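PDB 6A7H: RTX toxin from Vibrio vulnificus CMCP6, which acts as a Ras/Rap1-specific endopeptidase, inactivating these small GTPases by cleavage within the polypeptide chain. Local coordinates for residues Asp292-Val297 with Ser467-Val472; Gly337-Arg342 with Ala389-Ser394; Gly402-Leu407 with Gly445-Val450. All coordinates share one frame; numbering follows the deposited sequence.

The three contacts all lie in the region related to the Pasteurella multocida toxin C2 domain, and illustrate three ways of joining loops and turns to an alpha/beta core. Contact 2 is the most central, joining two neighbouring strands of the parallel sheet at their ends. Contact 3 brings the N-terminal region of helix 405-422, the element after strand 386-391, against a small hairpin. Its nearest atoms are about 5 Å from contact 2, without touching, and the centres are 20 Å apart. Contact 1 is peripheral, 25 Å from contact 2 and 34 Å from contact 3 between centres. Along the chain, its two segments enclose both other contacts.

Contact 1: Asp292-Val297 with Ser467-Val472; sequences DEQLAV and SNQFTV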
ATOM      1  N   ASP A 292      16.645  32.541  12.436  1.00 61.42           N
ATOM      2  CA  ASP A 292      17.894  32.300  11.708  1.00 65.08           C
ATOM      3  C   ASP A 292      18.879  31.393  12.446  1.00 61.36           C
ATOM      4  O   ASP A 292      19.371  30.418  11.880  1.00 61.64           O
ATOM      5  CB  ASP A 292      18.581  33.628  11.387  1.00 76.52           C
ATOM      6  CG  ASP A 292      18.234  34.143  10.005  1.00 87.76           C
ATOM      7  OD1 ASP A 292      17.319  33.573   9.368  1.00 88.21           O
ATOM      8  OD2 ASP A 292      18.873  35.123   9.556  1.00 95.04           O
ATOM      9  N   GLU A 293      19.157  31.714  13.705  1.00 55.44           N
ATOM     10  CA  GLU A 293      20.165  30.991  14.468  1.00 59.68           C
ATOM     11  C   GLU A 293      19.689  29.610  14.903  1.00 61.09           C
ATOM     12  O   GLU A 293      20.485  28.674  14.982  1.00 63.19           O
ATOM     13  CB  GLU A 293      20.584  31.800  15.692  1.00 61.28           C
ATOM     14  CG  GLU A 293      21.231  33.139  15.352  1.00 71.09           C
ATOM     15  CD  GLU A 293      21.736  33.878  16.586  1.00 79.72           C
ATOM     16  OE1 GLU A 293      21.581  33.338  17.704  1.00 79.34           O
ATOM     17  OE2 GLU A 293      22.282  34.999  16.438  1.00 84.42           O
ATOM     18  N   GLN A 294      18.398  29.487  15.198  1.00 58.15           N
ATOM     19  CA  GLN A 294      17.827  28.190  15.551  1.00 58.49           C
ATOM     20  C   GLN A 294      17.948  27.229  14.375  1.00 53.77           C
ATOM     21  O   GLN A 294      18.336  26.070  14.547  1.00 51.64           O
ATOM     22  CB  GLN A 294      16.363  28.323  15.971  1.00 55.49           C
ATOM     23  CG  GLN A 294      16.156  28.692  17.430  1.00 57.05           C
ATOM     24  CD  GLN A 294      14.690  28.917  17.757  1.00 63.32           C
ATOM     25  OE1 GLN A 294      14.068  28.102  18.435  1.00 62.04           O
ATOM     26  NE2 GLN A 294      14.130  30.030  17.274  1.00 69.63           N
ATOM     27  N   LEU A 295      17.627  27.726  13.182  1.00 49.65           N
ATOM     28  CA  LEU A 295      17.737  26.934  11.968  1.00 48.39           C
ATOM     29  C   LEU A 295      19.168  26.454  11.757  1.00 51.60           C
ATOM     30  O   LEU A 295      19.405  25.268  11.489  1.00 48.56           O
ATOM     31  CB  LEU A 295      17.271  27.736  10.758  1.00 46.12           C
ATOM     32  CG  LEU A 295      15.761  27.943  10.640  1.00 43.18           C
ATOM     33  CD1 LEU A 295      15.442  28.718   9.372  1.00 44.70           C
ATOM     34  CD2 LEU A 295      15.033  26.609  10.653  1.00 39.67           C
ATOM     35  N   ALA A 296      20.115  27.378  11.895  1.00 45.96           N
ATOM     36  CA  ALA A 296      21.527  27.059  11.705  1.00 43.22           C
ATOM     37  C   ALA A 296      22.002  25.949  12.649  1.00 54.97           C
ATOM     38  O   ALA A 296      22.842  25.132  12.271  1.00 56.53           O
ATOM     39  CB  ALA A 296      22.361  28.293  11.889  1.00 46.81           C
ATOM     40  N   VAL A 297      21.463  25.920  13.866  1.00 50.49           N
ATOM     41  CA  VAL A 297      21.763  24.847  14.814  1.00 49.66           C
ATOM     42  C   VAL A 297      21.143  23.523  14.375  1.00 49.77           C
ATOM     43  O   VAL A 297      21.789  22.471  14.384  1.00 46.34           O
ATOM     44  CB  VAL A 297      21.257  25.185  16.231  1.00 51.47           C
ATOM     45  CG1 VAL A 297      21.240  23.931  17.135  1.00 41.20           C
ATOM     46  CG2 VAL A 297      22.105  26.277  16.839  1.00 48.58           C
ATOM     47  N   SER A 467       5.407  31.223  18.464  1.00 75.80           N
ATOM     48  CA  SER A 467       6.371  32.302  18.281  1.00 82.60           C
ATOM     49  C   SER A 467       7.663  31.799  17.635  1.00 75.07           C
ATOM     50  O   SER A 467       8.745  32.315  17.919  1.00 82.27           O
ATOM     51  CB  SER A 467       6.676  32.982  19.623  1.00 90.48           C
ATOM     52  OG  SER A 467       6.998  32.032  20.626  1.00 91.17           O
ATOM     53  N   ASN A 468       7.532  30.793  16.773  1.00 62.01           N
ATOM     54  CA  ASN A 468       8.659  30.223  16.033  1.00 54.71           C
ATOM     55  C   ASN A 468       9.822  29.732  16.893  1.00 57.04           C
ATOM     56  O   ASN A 468      10.968  29.742  16.443  1.00 56.13           O
ATOM     57  CB  ASN A 468       9.191  31.236  15.019  1.00 51.91           C
ATOM     58  CG  ASN A 468       8.155  31.624  13.994  1.00 54.37           C
ATOM     59  OD1 ASN A 468       7.228  30.865  13.713  1.00 57.69           O
ATOM     60  ND2 ASN A 468       8.295  32.816  13.435  1.00 49.46           N
ATOM     61  N   GLN A 469       9.536  29.304  18.120  1.00 62.87           N
ATOM     62  CA  GLN A 469      10.558  28.683  18.965  1.00 64.18           C
ATOM     63  C   GLN A 469      10.599  27.181  18.739  1.00 53.74           C
ATOM     64  O   GLN A 469       9.610  26.493  18.969  1.00 51.92           O
ATOM     65  CB  GLN A 469      10.302  28.973  20.446  1.00 69.82           C
ATOM     66  CG  GLN A 469      10.458  30.430  20.807  1.00 88.71           C
ATOM     67  CD  GLN A 469      11.850  30.946  20.496  1.00 98.91           C
ATOM     68  OE1 GLN A 469      12.846  30.251  20.718  1.00 99.36           O
ATOM     69  NE2 GLN A 469      11.926  32.163  19.960  1.00103.83           N
ATOM     70  N   PHE A 470      11.747  26.677  18.295  1.00 49.96           N
ATOM     71  CA  PHE A 470      11.930  25.242  18.102  1.00 46.69           C
ATOM     72  C   PHE A 470      12.315  24.561  19.400  1.00 48.06           C
ATOM     73  O   PHE A 470      13.090  25.111  20.181  1.00 50.85           O
ATOM     74  CB  PHE A 470      13.008  24.970  17.052  1.00 47.43           C
ATOM     75  CG  PHE A 470      12.561  25.220  15.644  1.00 44.66           C
ATOM     76  CD1 PHE A 470      11.961  24.211  14.906  1.00 46.21           C
ATOM     77  CD2 PHE A 470      12.747  26.461  15.051  1.00 45.23           C
ATOM     78  CE1 PHE A 470      11.542  24.432  13.588  1.00 44.51           C
ATOM     79  CE2 PHE A 470      12.328  26.696  13.740  1.00 49.68           C
ATOM     80  CZ  PHE A 470      11.723  25.672  13.005  1.00 38.44           C
ATOM     81  N   THR A 471      11.768  23.369  19.630  1.00 45.97           N
ATOM     82  CA  THR A 471      12.258  22.488  20.692  1.00 49.40           C
ATOM     83  C   THR A 471      12.395  21.055  20.180  1.00 48.71           C
ATOM     84  O   THR A 471      11.673  20.626  19.276  1.00 46.18           O
ATOM     85  CB  THR A 471      11.342  22.484  21.939  1.00 57.00           C
ATOM     86  OG1 THR A 471       9.975  22.349  21.535  1.00 60.34           O
ATOM     87  CG2 THR A 471      11.508  23.772  22.738  1.00 51.97           C
ATOM     88  N   VAL A 472      13.326  20.315  20.764  1.00 47.99           N
ATOM     89  CA  VAL A 472      13.528  18.927  20.391  1.00 45.69           C
ATOM     90  C   VAL A 472      12.616  18.027  21.205  1.00 45.53           C
ATOM     91  O   VAL A 472      12.682  18.015  22.433  1.00 49.03           O
ATOM     92  CB  VAL A 472      14.990  18.489  20.595  1.00 48.59           C
ATOM     93  CG1 VAL A 472      15.148  16.995  20.284  1.00 43.04           C
ATOM     94  CG2 VAL A 472      15.906  19.330  19.724  1.00 55.39           C
TER
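The side-chain amide of Q294 lies against the backbone of N468-F470, just where a loop passes into strand 470-473. Both ends of the amide are used. Q294 OE1 accepts the backbone N-H of F470 at 2.7 Å from F470 N, with an angle of 154° at the hydrogen and the donor tilted out of the carbonyl plane. Q294 NE2 gives a longer, more bent bond to N468 O, 3.3 Å away, and a weak one back to G290 O in its own helix. The Q294 chain is extended beyond CG (chi2 175°), which carries the amide straight out from helix 290-298 to the loop.

Next to the polar pair comes an apolar one. The CB of F470 points toward the helix; Q294 OE1 lies at the edge of the F470 ring, near its plane, and L295 CD2 approaches the ring obliquely, 4.1 Å from F470 CE2. The ring also meets F320 edge-to-face, while N468 OD1 bonds R319. Strand 470-473 pairs with strand 461-464, making an antiparallel two-stranded sheet that helix 290-298 flanks.

One buried amide thus satisfies both a backbone N-H and a backbone C=O where the loop enters the strand, and the two unlike bonds together probably fix which end of the amide faces which backbone group.

Contact 2: Gly337-Arg342 with Ala389-Ser394; sequences GLLHLR and ALDANS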
ATOM      1  N   GLY A 337       8.403  18.885   2.589  1.00 23.42           N
ATOM      2  CA  GLY A 337       7.681  17.626   2.579  1.00 22.74           C
ATOM      3  C   GLY A 337       6.429  17.656   3.438  1.00 27.17           C
ATOM      4  O   GLY A 337       6.436  18.156   4.576  1.00 31.67           O
ATOM      5  N   LEU A 338       5.354  17.096   2.895  1.00 31.02           N
ATOM      6  CA  LEU A 338       4.061  17.084   3.568  1.00 28.19           C
ATOM      7  C   LEU A 338       3.551  15.658   3.694  1.00 27.83           C
ATOM      8  O   LEU A 338       3.328  14.989   2.684  1.00 27.87           O
ATOM      9  CB  LEU A 338       3.036  17.934   2.794  1.00 26.11           C
ATOM     10  CG  LEU A 338       3.391  19.390   2.462  1.00 32.07           C
ATOM     11  CD1 LEU A 338       2.210  20.083   1.800  1.00 34.67           C
ATOM     12  CD2 LEU A 338       3.872  20.181   3.695  1.00 24.18           C
ATOM     13  N   LEU A 339       3.353  15.190   4.923  1.00 26.24           N
ATOM     14  CA  LEU A 339       2.704  13.899   5.124  1.00 26.94           C
ATOM     15  C   LEU A 339       1.222  14.020   4.751  1.00 31.00           C
ATOM     16  O   LEU A 339       0.532  13.019   4.552  1.00 36.47           O
ATOM     17  CB  LEU A 339       2.867  13.413   6.577  1.00 26.78           C
ATOM     18  CG  LEU A 339       2.318  12.011   6.885  1.00 28.69           C
ATOM     19  CD1 LEU A 339       2.997  10.905   6.022  1.00 19.01           C
ATOM     20  CD2 LEU A 339       2.413  11.713   8.365  1.00 33.24           C
ATOM     21  N   HIS A 340       0.744  15.257   4.636  1.00 26.58           N
ATOM     22  CA  HIS A 340      -0.663  15.534   4.358  1.00 28.77           C
ATOM     23  C   HIS A 340      -1.158  15.017   3.003  1.00 26.38           C
ATOM     24  O   HIS A 340      -2.356  14.775   2.819  1.00 36.87           O
ATOM     25  CB  HIS A 340      -0.914  17.048   4.448  1.00 32.92           C
ATOM     26  CG  HIS A 340      -0.398  17.674   5.707  1.00 38.19           C
ATOM     27  ND1 HIS A 340       0.944  17.915   5.923  1.00 34.16           N
ATOM     28  CD2 HIS A 340      -1.045  18.116   6.818  1.00 34.24           C
ATOM     29  CE1 HIS A 340       1.102  18.479   7.110  1.00 39.56           C
ATOM     30  NE2 HIS A 340      -0.089  18.606   7.675  1.00 36.15           N
ATOM     31  N   LEU A 341      -0.241  14.858   2.060  1.00 28.38           N
ATOM     32  CA  LEU A 341      -0.578  14.414   0.714  1.00 28.85           C
ATOM     33  C   LEU A 341       0.087  13.071   0.379  1.00 29.68           C
ATOM     34  O   LEU A 341       1.207  12.794   0.822  1.00 31.34           O
ATOM     35  CB  LEU A 341      -0.167  15.478  -0.307  1.00 26.17           C
ATOM     36  CG  LEU A 341      -0.801  16.845  -0.061  1.00 27.63           C
ATOM     37  CD1 LEU A 341      -0.242  17.899  -1.044  1.00 22.34           C
ATOM     38  CD2 LEU A 341      -2.334  16.748  -0.176  1.00 26.71           C
ATOM     39  N   ARG A 342      -0.615  12.251  -0.400  1.00 25.59           N
ATOM     40  CA  ARG A 342      -0.129  10.941  -0.818  1.00 30.77           C
ATOM     41  C   ARG A 342       0.736  11.034  -2.083  1.00 35.10           C
ATOM     42  O   ARG A 342       0.332  11.641  -3.067  1.00 35.11           O
ATOM     43  CB  ARG A 342      -1.311   9.996  -1.051  1.00 23.94           C
ATOM     44  CG  ARG A 342      -2.135   9.768   0.196  1.00 26.60           C
ATOM     45  CD  ARG A 342      -3.235   8.754  -0.035  1.00 36.20           C
ATOM     46  NE  ARG A 342      -3.374   7.899   1.140  1.00 54.59           N
ATOM     47  CZ  ARG A 342      -4.293   8.085   2.073  1.00 56.99           C
ATOM     48  NH1 ARG A 342      -5.154   9.069   1.940  1.00 59.24           N
ATOM     49  NH2 ARG A 342      -4.363   7.284   3.120  1.00 62.70           N
ATOM     50  N   ALA A 389       4.920  15.136  -1.677  1.00 28.16           N
ATOM     51  CA  ALA A 389       3.929  14.408  -0.895  1.00 25.98           C
ATOM     52  C   ALA A 389       4.590  13.193  -0.248  1.00 32.51           C
ATOM     53  O   ALA A 389       5.349  12.469  -0.904  1.00 34.76           O
ATOM     54  CB  ALA A 389       2.784  14.002  -1.771  1.00 25.59           C
ATOM     55  N   LEU A 390       4.342  12.970   1.036  1.00 34.19           N
ATOM     56  CA  LEU A 390       5.141  11.980   1.745  1.00 31.29           C
ATOM     57  C   LEU A 390       4.383  10.741   2.208  1.00 30.44           C
ATOM     58  O   LEU A 390       4.994   9.785   2.685  1.00 28.41           O
ATOM     59  CB  LEU A 390       5.816  12.638   2.949  1.00 30.65           C
ATOM     60  CG  LEU A 390       6.923  13.640   2.608  1.00 38.39           C
ATOM     61  CD1 LEU A 390       7.494  14.292   3.855  1.00 30.83           C
ATOM     62  CD2 LEU A 390       8.016  12.933   1.819  1.00 33.36           C
ATOM     63  N   ASP A 391       3.061  10.744   2.088  1.00 32.39           N
ATOM     64  CA  ASP A 391       2.279   9.627   2.625  1.00 41.34           C
ATOM     65  C   ASP A 391       2.142   8.478   1.620  1.00 36.51           C
ATOM     66  O   ASP A 391       2.191   8.684   0.402  1.00 35.86           O
ATOM     67  CB  ASP A 391       0.879  10.103   3.065  1.00 38.98           C
ATOM     68  CG  ASP A 391       0.236   9.166   4.095  1.00 40.76           C
ATOM     69  OD1 ASP A 391       0.901   8.182   4.517  1.00 36.94           O
ATOM     70  OD2 ASP A 391      -0.925   9.419   4.490  1.00 41.15           O
ATOM     71  N   ALA A 392       1.953   7.272   2.143  1.00 36.61           N
ATOM     72  CA  ALA A 392       1.694   6.108   1.307  1.00 34.32           C
ATOM     73  C   ALA A 392       0.206   5.997   0.958  1.00 36.09           C
ATOM     74  O   ALA A 392      -0.539   6.975   1.079  1.00 37.32           O
ATOM     75  CB  ALA A 392       2.169   4.875   1.993  1.00 34.65           C
ATOM     76  N   ASN A 393      -0.229   4.810   0.535  1.00 33.00           N
ATOM     77  CA  ASN A 393      -1.561   4.654  -0.043  1.00 36.07           C
ATOM     78  C   ASN A 393      -2.606   4.014   0.870  1.00 45.02           C
ATOM     79  O   ASN A 393      -3.747   3.798   0.460  1.00 47.43           O
ATOM     80  CB  ASN A 393      -1.467   3.842  -1.336  1.00 36.78           C
ATOM     81  CG  ASN A 393      -0.599   4.524  -2.394  1.00 50.33           C
ATOM     82  OD1 ASN A 393      -0.510   5.754  -2.444  1.00 46.77           O
ATOM     83  ND2 ASN A 393       0.044   3.723  -3.243  1.00 44.24           N
ATOM     84  N   SER A 394      -2.236   3.729   2.110  1.00 34.88           N
ATOM     85  CA  SER A 394      -3.147   3.002   2.987  1.00 37.90           C
ATOM     86  C   SER A 394      -3.813   3.908   4.019  1.00 43.73           C
ATOM     87  O   SER A 394      -3.575   5.107   4.062  1.00 43.16           O
ATOM     88  CB  SER A 394      -2.402   1.873   3.686  1.00 33.06           C
ATOM     89  OG  SER A 394      -1.345   2.404   4.462  1.00 44.66           O
TER
HETATM   90  O   HOH W   1      -1.984  11.832   4.239  1.00 46.14           O
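This is a parallel strand-to-strand contact at the C-terminal ends of 333-338 and 386-391, the latter an outermost strand of the four-stranded parallel sheet. L390 N donates to L338 O at 2.8 Å. The 333-338 chain then makes a type I turn from L338 to L341, so the pairing resumes two residues late, as a beta bulge, with D391 N bonded to L341 O at 3.0 Å (165° at the hydrogen). The turn brings L341 CB against A389 CB at 3.6 Å and lays L339 CD1 beside D391 CB.

R342 is the N-cap residue of helix 343-356, and its side chain runs alongside D391, both pointing the same way. A bend at chi3 (141°) brings R342 NE to A392 O, 3.0 Å away and in the carbonyl plane, while R342 NH2 reaches S394 O in a bond so short that its exact length is doubtful. D391 OD2 lies over one face of the guanidinium, toward its rim, 4.3 Å from R342 NH2 with no N-H aimed at it, a relation of charges alone. Each group has a firmer partner outside, R342 NH1 with D200 and D391 OD1 with R410. A water lies 2.6 Å from D391 OD2 and also within bonding distance of L339 O.

Adjacent and parallel, strands 333-338 and 386-391 are linked through helices 343-356, 361-369 and 374-383 as a beta-alpha-beta crossover.

Contact 3: Gly402-Leu407 with Gly445-Val450; sequences GTEHGL and GIEGFV
E404 and E447 cross obliquely, with their carboxylate planes 66° apart, and the E404 carboxylate lies against CB and CG of E447. E404 is extended beyond CG (chi2 -176°) and carries its carboxylate to the turn at 445-448. There E404 OE1 lies 3.3 Å from G445 CA, an approach made possible by the missing side chain at G445. E404 OE1 also takes a weak bond from the backbone N-H of E447, 3.5 Å from E447 N. Its stronger partner is H443 NE2, on the strand that leads into the turn.

The CB of E447 points toward the other segment, but the chain bends sharply at chi2 (-56°), which presents CH2 groups to the other acid and turns its own carboxylate aside. E447 CG is thus 3.4 Å from E404 OE2, and the nearest approach of the charged ends is 4.9 Å, from E404 OE2 to E447 OE2. E447 OE1 also lies close to E129, a crowding of like charges that could raise the proton affinity of the group.

The turn that receives E404 is the tip of a two-residue beta hairpin, type I from G445 to G448, linking strands 443-445 and 448-450. Its closing pair is G445 N to G448 O at 3.2 Å and a weaker return bond from G448 N to G445 O. The hairpin stands beside helix 405-422, where V450 packs on M408, A411 and N415.

H405, near the N-terminal end of that helix, brings H405 CE1 obliquely within 4.3 Å of E447 OE1. Two other contacts hold the ring: H405 ND1 and T403 OG1 share a hydrogen bond at 2.9 Å, and W126 meets it edge-to-face. H405 NE2 is buried here without a polar partner in the model.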
ATOM      1  N   GLY A 402      -9.045  -3.614  12.639  1.00 92.17           N
ATOM      2  CA  GLY A 402      -8.953  -4.288  13.933  1.00 84.30           C
ATOM      3  C   GLY A 402      -7.624  -4.956  14.290  1.00 76.62           C
ATOM      4  O   GLY A 402      -7.559  -5.720  15.259  1.00 78.69           O
ATOM      5  N   THR A 403      -6.561  -4.693  13.524  1.00 64.77           N
ATOM      6  CA  THR A 403      -5.228  -5.170  13.918  1.00 61.11           C
ATOM      7  C   THR A 403      -4.129  -4.123  13.730  1.00 58.12           C
ATOM      8  O   THR A 403      -4.351  -3.047  13.184  1.00 60.52           O
ATOM      9  CB  THR A 403      -4.790  -6.457  13.142  1.00 49.00           C
ATOM     10  OG1 THR A 403      -4.288  -6.104  11.845  1.00 43.27           O
ATOM     11  CG2 THR A 403      -5.944  -7.473  13.018  1.00 48.54           C
ATOM     12  N   GLU A 404      -2.932  -4.487  14.175  1.00 55.36           N
ATOM     13  CA  GLU A 404      -1.741  -3.640  14.186  1.00 45.53           C
ATOM     14  C   GLU A 404      -1.053  -3.569  12.817  1.00 41.40           C
ATOM     15  O   GLU A 404      -0.158  -2.740  12.574  1.00 38.47           O
ATOM     16  CB  GLU A 404      -0.776  -4.208  15.222  1.00 55.52           C
ATOM     17  CG  GLU A 404      -0.018  -3.243  16.084  1.00 69.42           C
ATOM     18  CD  GLU A 404       0.963  -3.985  16.981  1.00 78.58           C
ATOM     19  OE1 GLU A 404       2.183  -3.934  16.714  1.00 77.13           O
ATOM     20  OE2 GLU A 404       0.506  -4.649  17.936  1.00 83.46           O
ATOM     21  N   HIS A 405      -1.462  -4.440  11.908  1.00 33.72           N
ATOM     22  CA  HIS A 405      -0.731  -4.555  10.661  1.00 33.71           C
ATOM     23  C   HIS A 405      -0.880  -3.321   9.768  1.00 32.54           C
ATOM     24  O   HIS A 405       0.052  -2.967   9.034  1.00 28.35           O
ATOM     25  CB  HIS A 405      -1.165  -5.821   9.918  1.00 35.65           C
ATOM     26  CG  HIS A 405      -0.894  -7.073  10.693  1.00 44.03           C
ATOM     27  ND1 HIS A 405      -1.699  -7.494  11.730  1.00 47.46           N
ATOM     28  CD2 HIS A 405       0.113  -7.974  10.611  1.00 40.28           C
ATOM     29  CE1 HIS A 405      -1.207  -8.608  12.243  1.00 43.59           C
ATOM     30  NE2 HIS A 405      -0.110  -8.922  11.579  1.00 40.99           N
ATOM     31  N   GLY A 406      -2.033  -2.660   9.831  1.00 32.40           N
ATOM     32  CA  GLY A 406      -2.245  -1.473   9.020  1.00 41.07           C
ATOM     33  C   GLY A 406      -1.314  -0.351   9.448  1.00 34.31           C
ATOM     34  O   GLY A 406      -0.759   0.371   8.637  1.00 30.19           O
ATOM     35  N   LEU A 407      -1.138  -0.243  10.754  1.00 35.23           N
ATOM     36  CA  LEU A 407      -0.257   0.738  11.350  1.00 36.22           C
ATOM     37  C   LEU A 407       1.181   0.481  10.908  1.00 35.52           C
ATOM     38  O   LEU A 407       1.891   1.400  10.495  1.00 28.47           O
ATOM     39  CB  LEU A 407      -0.390   0.661  12.865  1.00 41.90           C
ATOM     40  CG  LEU A 407      -0.339   1.911  13.723  1.00 45.79           C
ATOM     41  CD1 LEU A 407      -1.329   2.944  13.213  1.00 50.05           C
ATOM     42  CD2 LEU A 407      -0.659   1.515  15.147  1.00 40.90           C
ATOM     43  N   GLY A 445       5.413  -2.557  18.869  1.00 46.55           N
ATOM     44  CA  GLY A 445       4.271  -3.402  19.178  1.00 46.43           C
ATOM     45  C   GLY A 445       4.554  -4.876  19.384  1.00 37.40           C
ATOM     46  O   GLY A 445       5.639  -5.368  19.088  1.00 42.16           O
ATOM     47  N   ILE A 446       3.557  -5.586  19.893  1.00 39.69           N
ATOM     48  CA  ILE A 446       3.667  -7.021  20.070  1.00 41.25           C
ATOM     49  C   ILE A 446       3.793  -7.698  18.708  1.00 44.49           C
ATOM     50  O   ILE A 446       4.479  -8.705  18.568  1.00 47.17           O
ATOM     51  CB  ILE A 446       2.455  -7.580  20.843  1.00 50.46           C
ATOM     52  CG1 ILE A 446       2.457  -7.059  22.281  1.00 55.44           C
ATOM     53  CG2 ILE A 446       2.494  -9.102  20.908  1.00 46.09           C
ATOM     54  CD1 ILE A 446       3.547  -7.682  23.157  1.00 51.57           C
ATOM     55  N   GLU A 447       3.156  -7.108  17.702  1.00 38.30           N
ATOM     56  CA  GLU A 447       3.107  -7.680  16.356  1.00 40.81           C
ATOM     57  C   GLU A 447       4.309  -7.335  15.480  1.00 41.70           C
ATOM     58  O   GLU A 447       4.417  -7.815  14.362  1.00 53.06           O
ATOM     59  CB  GLU A 447       1.826  -7.227  15.639  1.00 41.01           C
ATOM     60  CG  GLU A 447       0.547  -7.635  16.350  1.00 48.51           C
ATOM     61  CD  GLU A 447       0.473  -9.130  16.583  1.00 67.43           C
ATOM     62  OE1 GLU A 447       1.009  -9.901  15.750  1.00 69.85           O
ATOM     63  OE2 GLU A 447      -0.122  -9.535  17.606  1.00 77.54           O
ATOM     64  N   GLY A 448       5.204  -6.494  15.976  1.00 38.89           N
ATOM     65  CA  GLY A 448       6.376  -6.144  15.202  1.00 34.38           C
ATOM     66  C   GLY A 448       6.927  -4.766  15.499  1.00 35.31           C
ATOM     67  O   GLY A 448       6.234  -3.891  16.022  1.00 36.74           O
ATOM     68  N   PHE A 449       8.196  -4.582  15.160  1.00 32.19           N
ATOM     69  CA  PHE A 449       8.863  -3.303  15.327  1.00 32.22           C
ATOM     70  C   PHE A 449       9.040  -2.583  13.980  1.00 34.80           C
ATOM     71  O   PHE A 449       9.375  -3.209  12.984  1.00 38.21           O
ATOM     72  CB  PHE A 449      10.215  -3.514  16.005  1.00 30.67           C
ATOM     73  CG  PHE A 449      11.007  -2.258  16.174  1.00 36.07           C
ATOM     74  CD1 PHE A 449      10.867  -1.483  17.321  1.00 30.62           C
ATOM     75  CD2 PHE A 449      11.903  -1.848  15.190  1.00 34.79           C
ATOM     76  CE1 PHE A 449      11.594  -0.321  17.478  1.00 30.32           C
ATOM     77  CE2 PHE A 449      12.630  -0.685  15.339  1.00 36.47           C
ATOM     78  CZ  PHE A 449      12.470   0.085  16.489  1.00 37.31           C
ATOM     79  N   VAL A 450       8.811  -1.271  13.959  1.00 33.86           N
ATOM     80  CA  VAL A 450       9.188  -0.440  12.812  1.00 26.34           C
ATOM     81  C   VAL A 450       9.965   0.785  13.291  1.00 28.65           C
ATOM     82  O   VAL A 450       9.477   1.511  14.142  1.00 32.40           O
ATOM     83  CB  VAL A 450       7.975   0.067  12.014  1.00 28.43           C
ATOM     84  CG1 VAL A 450       8.430   0.607  10.665  1.00 26.61           C
ATOM     85  CG2 VAL A 450       6.930  -1.013  11.847  1.00 25.53           C
TER